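Local coordinates for putative peptidyl-arginine deiminase family protein (Campylobacter jejuni subsp. jejuni serotype O:2, PDB 6B10), which probably hydrolyses agmatine to N-carbamoylputrescine as an agmatine deiminase of the polyamine pathway, at residues A[274-286]-A[301-315]. Sequence-based numbering, arbitrary orientation.
Sequences VFINNALIVPFYK and LPNHKIIGVDARVFL. With PO4 (phosphate ion), chain D.
Strands 279-284 and 305-310 pair in parallel, from Ala-279 beside Lys-305 to Phe-284 beside Asp-310. Helix 289-300, which connects them, completes a beta-alpha-beta unit, and 305-310 is an outermost strand of its sheet within this chain. Seven backbone hydrogen bonds join the segments.

Leu-280, Val-282 and Ile-306 pack on the face covered by helix 289-300. Leu-280 CD2 meets Leu-301 CD1 at 3.5 Å. On the other face Ile-281 CG2 touches Val-309 CG2 at 3.6 Å. Phe-284 CG is anti to the carbonyl carbon (chi1 -89°), which lays the ring flat over Gly-308, whose CA sits 3.5 Å from the ring centroid in a CH-pi contact.

Phe-275 of strand 274-276 turns its edge to the face of His-304, with planes at 69°. His-304 ND1 donates to O2 of a phosphate, probably from the crystallisation liquor, at 2.8 Å, and a water links NE2 to Ile-276 O. Both ring nitrogens have partners, which probably holds the ring's rotation.

Arg-312 grips Asp-310 side-on through NE and NH2. Lys-286 CG lies over one face of the guanidinium, while NZ makes a long 3.8 Å salt bridge to Asp-310 OD2. Asp-310 thus binds Arg-312 tightly and Lys-286 loosely in one salt-bridge network.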
loop_
_atom_site.group_PDB
_atom_site.type_symbol
_atom_site.label_atom_id
_atom_site.label_comp_id
_atom_site.label_asym_id
_atom_site.label_seq_id
_atom_site.Cartn_x
_atom_site.Cartn_y
_atom_site.Cartn_z
ATOM N N VAL A 274 1.720 -1.058 -6.716
ATOM C CA VAL A 274 1.206 -2.234 -6.038
ATOM C C VAL A 274 1.578 -3.508 -6.777
ATOM O O VAL A 274 1.368 -3.617 -7.976
ATOM C CB VAL A 274 -0.328 -2.153 -5.799
ATOM C CG1 VAL A 274 -1.079 -1.862 -7.079
ATOM C CG2 VAL A 274 -0.843 -3.437 -5.155
ATOM N N PHE A 275 2.159 -4.460 -6.049
ATOM C CA PHE A 275 2.447 -5.772 -6.611
ATOM C C PHE A 275 1.178 -6.611 -6.617
ATOM O O PHE A 275 0.394 -6.576 -5.659
ATOM C CB PHE A 275 3.505 -6.507 -5.803
ATOM C CG PHE A 275 4.919 -6.097 -6.108
ATOM C CD1 PHE A 275 5.571 -6.587 -7.233
ATOM C CD2 PHE A 275 5.618 -5.264 -5.238
ATOM C CE1 PHE A 275 6.884 -6.233 -7.498
ATOM C CE2 PHE A 275 6.933 -4.908 -5.496
ATOM C CZ PHE A 275 7.565 -5.393 -6.629
ATOM N N ILE A 276 0.990 -7.345 -7.709
ATOM C CA ILE A 276 -0.050 -8.355 -7.838
ATOM C C ILE A 276 0.577 -9.528 -8.563
ATOM O O ILE A 276 1.740 -9.461 -8.968
ATOM C CB ILE A 276 -1.271 -7.829 -8.607
ATOM C CG1 ILE A 276 -0.856 -7.310 -9.990
ATOM C CG2 ILE A 276 -1.960 -6.731 -7.800
ATOM C CD1 ILE A 276 -2.014 -7.088 -10.938
ATOM N N ASN A 277 -0.173 -10.606 -8.736
ATOM C CA ASN A 277 0.400 -11.796 -9.361
ATOM C C ASN A 277 0.927 -11.490 -10.762
ATOM O O ASN A 277 0.174 -11.043 -11.632
ATOM C CB ASN A 277 -0.628 -12.917 -9.406
ATOM C CG ASN A 277 -1.014 -13.398 -8.025
ATOM O OD1 ASN A 277 -0.331 -13.101 -7.042
ATOM N ND2 ASN A 277 -2.116 -14.134 -7.936
ATOM N N ASN A 278 2.231 -11.700 -10.952
ATOM C CA ASN A 278 2.896 -11.523 -12.243
ATOM C C ASN A 278 2.948 -10.087 -12.763
ATOM O O ASN A 278 3.319 -9.861 -13.909
ATOM C CB ASN A 278 2.265 -12.434 -13.311
ATOM C CG ASN A 278 2.342 -13.892 -12.938
ATOM O OD1 ASN A 278 1.326 -14.535 -12.690
ATOM N ND2 ASN A 278 3.554 -14.412 -12.862
ATOM N N ALA A 279 2.629 -9.113 -11.920
ATOM C CA ALA A 279 2.636 -7.734 -12.361
ATOM C C ALA A 279 2.893 -6.741 -11.246
ATOM O O ALA A 279 2.710 -7.030 -10.060
ATOM C CB ALA A 279 1.327 -7.405 -13.064
ATOM N N LEU A 280 3.349 -5.567 -11.665
ATOM C CA LEU A 280 3.546 -4.426 -10.798
ATOM C C LEU A 280 2.801 -3.261 -11.425
ATOM O O LEU A 280 3.123 -2.833 -12.530
ATOM C CB LEU A 280 5.034 -4.098 -10.674
ATOM C CG LEU A 280 5.352 -2.817 -9.893
ATOM C CD1 LEU A 280 4.858 -2.900 -8.458
ATOM C CD2 LEU A 280 6.840 -2.527 -9.930
ATOM N N ILE A 281 1.804 -2.749 -10.719
ATOM C CA ILE A 281 0.978 -1.677 -11.252
ATOM C C ILE A 281 1.519 -0.360 -10.717
ATOM O O ILE A 281 1.532 -0.132 -9.512
ATOM C CB ILE A 281 -0.510 -1.843 -10.862
ATOM C CG1 ILE A 281 -0.979 -3.291 -11.058
ATOM C CG2 ILE A 281 -1.376 -0.878 -11.667
ATOM C CD1 ILE A 281 -0.801 -3.845 -12.454
ATOM N N VAL A 282 1.971 0.504 -11.619
ATOM C CA VAL A 282 2.638 1.753 -11.221
ATOM C C VAL A 282 1.773 2.961 -11.564
ATOM O O VAL A 282 1.125 2.982 -12.606
ATOM C CB VAL A 282 4.047 1.892 -11.863
ATOM C CG1 VAL A 282 4.938 0.733 -11.448
ATOM C CG2 VAL A 282 3.988 1.957 -13.386
ATOM N N PRO A 283 1.757 3.975 -10.687
ATOM C CA PRO A 283 1.012 5.180 -11.021
ATOM C C PRO A 283 1.703 5.979 -12.126
ATOM O O PRO A 283 2.925 6.147 -12.098
ATOM C CB PRO A 283 0.986 5.971 -9.706
ATOM C CG PRO A 283 2.112 5.443 -8.890
ATOM C CD PRO A 283 2.422 4.060 -9.374
ATOM N N PHE A 284 0.918 6.414 -13.105
ATOM C CA PHE A 284 1.359 7.336 -14.147
ATOM C C PHE A 284 0.677 8.677 -13.883
ATOM O O PHE A 284 -0.469 8.724 -13.418
ATOM C CB PHE A 284 0.973 6.803 -15.533
ATOM C CG PHE A 284 2.010 5.905 -16.182
ATOM C CD1 PHE A 284 3.046 5.315 -15.453
ATOM C CD2 PHE A 284 1.926 5.630 -17.544
ATOM C CE1 PHE A 284 3.980 4.495 -16.077
ATOM C CE2 PHE A 284 2.854 4.806 -18.172
ATOM C CZ PHE A 284 3.881 4.236 -17.438
ATOM N N TYR A 285 1.389 9.763 -14.164
ATOM C CA TYR A 285 0.885 11.122 -13.923
ATOM C C TYR A 285 0.947 12.013 -15.177
ATOM O O TYR A 285 0.776 13.237 -15.093
ATOM C CB TYR A 285 1.671 11.753 -12.774
ATOM C CG TYR A 285 1.586 10.967 -11.476
ATOM C CD1 TYR A 285 0.383 10.879 -10.768
ATOM C CD2 TYR A 285 2.708 10.321 -10.946
ATOM C CE1 TYR A 285 0.293 10.159 -9.584
ATOM C CE2 TYR A 285 2.630 9.601 -9.757
ATOM C CZ TYR A 285 1.424 9.526 -9.075
ATOM O OH TYR A 285 1.338 8.816 -7.887
ATOM N N LYS A 286 1.176 11.388 -16.330
ATOM C CA LYS A 286 1.335 12.083 -17.616
ATOM C C LYS A 286 2.525 13.050 -17.596
ATOM O O LYS A 286 2.411 14.230 -17.935
ATOM C CB LYS A 286 0.033 12.782 -18.038
ATOM C CG LYS A 286 -1.189 11.868 -18.077
ATOM C CD LYS A 286 -0.990 10.688 -19.019
ATOM C CE LYS A 286 -2.243 9.835 -19.163
ATOM N NZ LYS A 286 -3.406 10.583 -19.717
ATOM N N LEU A 301 12.834 -5.965 -12.516
ATOM C CA LEU A 301 11.887 -7.016 -12.178
ATOM C C LEU A 301 11.570 -7.892 -13.399
ATOM O O LEU A 301 10.460 -7.842 -13.939
ATOM C CB LEU A 301 10.621 -6.378 -11.613
ATOM C CG LEU A 301 10.833 -5.544 -10.347
ATOM C CD1 LEU A 301 9.620 -4.671 -10.094
ATOM C CD2 LEU A 301 11.106 -6.442 -9.150
ATOM N N PRO A 302 12.531 -8.739 -13.811
ATOM C CA PRO A 302 12.442 -9.468 -15.085
ATOM C C PRO A 302 11.285 -10.453 -15.243
ATOM O O PRO A 302 11.066 -10.930 -16.346
ATOM C CB PRO A 302 13.775 -10.240 -15.149
ATOM C CG PRO A 302 14.665 -9.603 -14.148
ATOM C CD PRO A 302 13.752 -9.107 -13.071
ATOM N N ASN A 303 10.579 -10.778 -14.163
ATOM C CA ASN A 303 9.456 -11.712 -14.215
ATOM C C ASN A 303 8.118 -11.056 -13.893
ATOM O O ASN A 303 7.159 -11.732 -13.545
ATOM C CB ASN A 303 9.705 -12.888 -13.260
ATOM C CG ASN A 303 10.991 -13.627 -13.572
ATOM O OD1 ASN A 303 11.866 -13.740 -12.729
ATOM N ND2 ASN A 303 11.115 -14.118 -14.795
ATOM N N HIS A 304 8.057 -9.739 -14.017
ATOM C CA HIS A 304 6.824 -8.998 -13.804
ATOM C C HIS A 304 6.507 -8.164 -15.033
ATOM O O HIS A 304 7.404 -7.685 -15.711
ATOM C CB HIS A 304 6.959 -8.073 -12.594
ATOM C CG HIS A 304 6.782 -8.766 -11.283
ATOM N ND1 HIS A 304 7.815 -9.404 -10.634
ATOM C CD2 HIS A 304 5.689 -8.921 -10.497
ATOM C CE1 HIS A 304 7.368 -9.919 -9.501
ATOM N NE2 HIS A 304 6.081 -9.641 -9.393
ATOM N N LYS A 305 5.221 -8.003 -15.314
ATOM C CA LYS A 305 4.775 -7.019 -16.274
ATOM C C LYS A 305 4.539 -5.732 -15.492
ATOM O O LYS A 305 3.820 -5.736 -14.500
ATOM C CB LYS A 305 3.487 -7.470 -16.967
ATOM C CG LYS A 305 3.501 -8.899 -17.502
ATOM C CD LYS A 305 4.614 -9.144 -18.503
ATOM C CE LYS A 305 4.442 -10.503 -19.166
ATOM N NZ LYS A 305 5.641 -10.910 -19.950
ATOM N N ILE A 306 5.159 -4.640 -15.922
ATOM C CA ILE A 306 4.994 -3.343 -15.257
ATOM C C ILE A 306 3.972 -2.551 -16.066
ATOM O O ILE A 306 4.172 -2.320 -17.252
ATOM C CB ILE A 306 6.334 -2.578 -15.134
ATOM C CG1 ILE A 306 7.124 -3.040 -13.901
ATOM C CG2 ILE A 306 6.104 -1.075 -14.993
ATOM C CD1 ILE A 306 7.467 -4.517 -13.853
ATOM N N ILE A 307 2.872 -2.150 -15.430
ATOM C CA ILE A 307 1.769 -1.511 -16.148
ATOM C C ILE A 307 1.403 -0.183 -15.501
ATOM O O ILE A 307 1.068 -0.132 -14.325
ATOM C CB ILE A 307 0.527 -2.428 -16.208
ATOM C CG1 ILE A 307 0.852 -3.714 -16.975
ATOM C CG2 ILE A 307 -0.652 -1.718 -16.872
ATOM C CD1 ILE A 307 -0.144 -4.825 -16.727
ATOM N N GLY A 308 1.452 0.886 -16.288
ATOM C CA GLY A 308 1.134 2.219 -15.793
ATOM C C GLY A 308 -0.359 2.483 -15.804
ATOM O O GLY A 308 -1.027 2.212 -16.787
ATOM N N VAL A 309 -0.878 3.026 -14.712
ATOM C CA VAL A 309 -2.289 3.400 -14.629
ATOM C C VAL A 309 -2.357 4.855 -14.212
ATOM O O VAL A 309 -1.769 5.250 -13.209
ATOM C CB VAL A 309 -3.052 2.538 -13.599
ATOM C CG1 VAL A 309 -4.419 3.127 -13.304
ATOM C CG2 VAL A 309 -3.177 1.106 -14.098
ATOM N N ASP A 310 -3.068 5.649 -15.006
ATOM C CA ASP A 310 -3.235 7.069 -14.748
ATOM C C ASP A 310 -3.791 7.266 -13.348
ATOM O O ASP A 310 -4.907 6.846 -13.063
ATOM C CB ASP A 310 -4.182 7.652 -15.807
ATOM C CG ASP A 310 -4.350 9.154 -15.699
ATOM O OD1 ASP A 310 -3.722 9.797 -14.838
ATOM O OD2 ASP A 310 -5.132 9.701 -16.499
ATOM N N ALA A 311 -3.008 7.888 -12.475
ATOM C CA ALA A 311 -3.360 8.014 -11.056
ATOM C C ALA A 311 -3.666 9.447 -10.621
ATOM O O ALA A 311 -3.819 9.709 -9.429
ATOM C CB ALA A 311 -2.242 7.447 -10.193
ATOM N N ARG A 312 -3.773 10.359 -11.578
ATOM C CA ARG A 312 -3.932 11.788 -11.276
ATOM C C ARG A 312 -5.158 12.112 -10.428
ATOM O O ARG A 312 -5.080 12.907 -9.494
ATOM C CB ARG A 312 -3.987 12.598 -12.572
ATOM C CG ARG A 312 -2.661 12.647 -13.304
ATOM C CD ARG A 312 -2.797 13.397 -14.605
ATOM N NE ARG A 312 -3.723 12.709 -15.502
ATOM C CZ ARG A 312 -4.277 13.249 -16.581
ATOM N NH1 ARG A 312 -4.007 14.501 -16.921
ATOM N NH2 ARG A 312 -5.097 12.527 -17.327
ATOM N N VAL A 313 -6.284 11.484 -10.745
ATOM C CA VAL A 313 -7.540 11.792 -10.063
ATOM C C VAL A 313 -7.467 11.359 -8.597
ATOM O O VAL A 313 -7.943 12.077 -7.710
ATOM C CB VAL A 313 -8.746 11.137 -10.763
ATOM C CG1 VAL A 313 -10.047 11.550 -10.088
ATOM C CG2 VAL A 313 -8.781 11.529 -12.230
ATOM N N PHE A 314 -6.839 10.206 -8.350
ATOM C CA PHE A 314 -6.616 9.700 -6.989
ATOM C C PHE A 314 -5.967 10.748 -6.083
ATOM O O PHE A 314 -6.322 10.868 -4.909
ATOM C CB PHE A 314 -5.721 8.449 -7.000
ATOM C CG PHE A 314 -6.378 7.212 -7.545
ATOM C CD1 PHE A 314 -6.341 6.921 -8.900
ATOM C CD2 PHE A 314 -6.987 6.305 -6.691
ATOM C CE1 PHE A 314 -6.926 5.771 -9.400
ATOM C CE2 PHE A 314 -7.571 5.151 -7.182
ATOM C CZ PHE A 314 -7.541 4.883 -8.539
ATOM N N LEU A 315 -5.010 11.497 -6.627
ATOM C CA LEU A 315 -4.243 12.474 -5.842
ATOM C C LEU A 315 -5.084 13.621 -5.263
ATOM O O LEU A 315 -4.657 14.278 -4.307
ATOM C CB LEU A 315 -3.115 13.083 -6.681
ATOM C CG LEU A 315 -2.044 12.187 -7.309
ATOM C CD1 LEU A 315 -1.093 13.066 -8.102
ATOM C CD2 LEU A 315 -1.284 11.376 -6.266
HETATM P P PO4 D . 11.133 -10.615 -10.314
HETATM O O1 PO4 D . 11.864 -9.721 -9.340
HETATM O O2 PO4 D . 10.448 -9.795 -11.381
HETATM O O3 PO4 D . 10.115 -11.418 -9.539
HETATM O O4 PO4 D . 12.097 -11.578 -10.974
HETATM O O HOH W 1 4.030 -9.934 -7.602
HETATM O O HOH W 2 4.649 -11.835 -15.782
#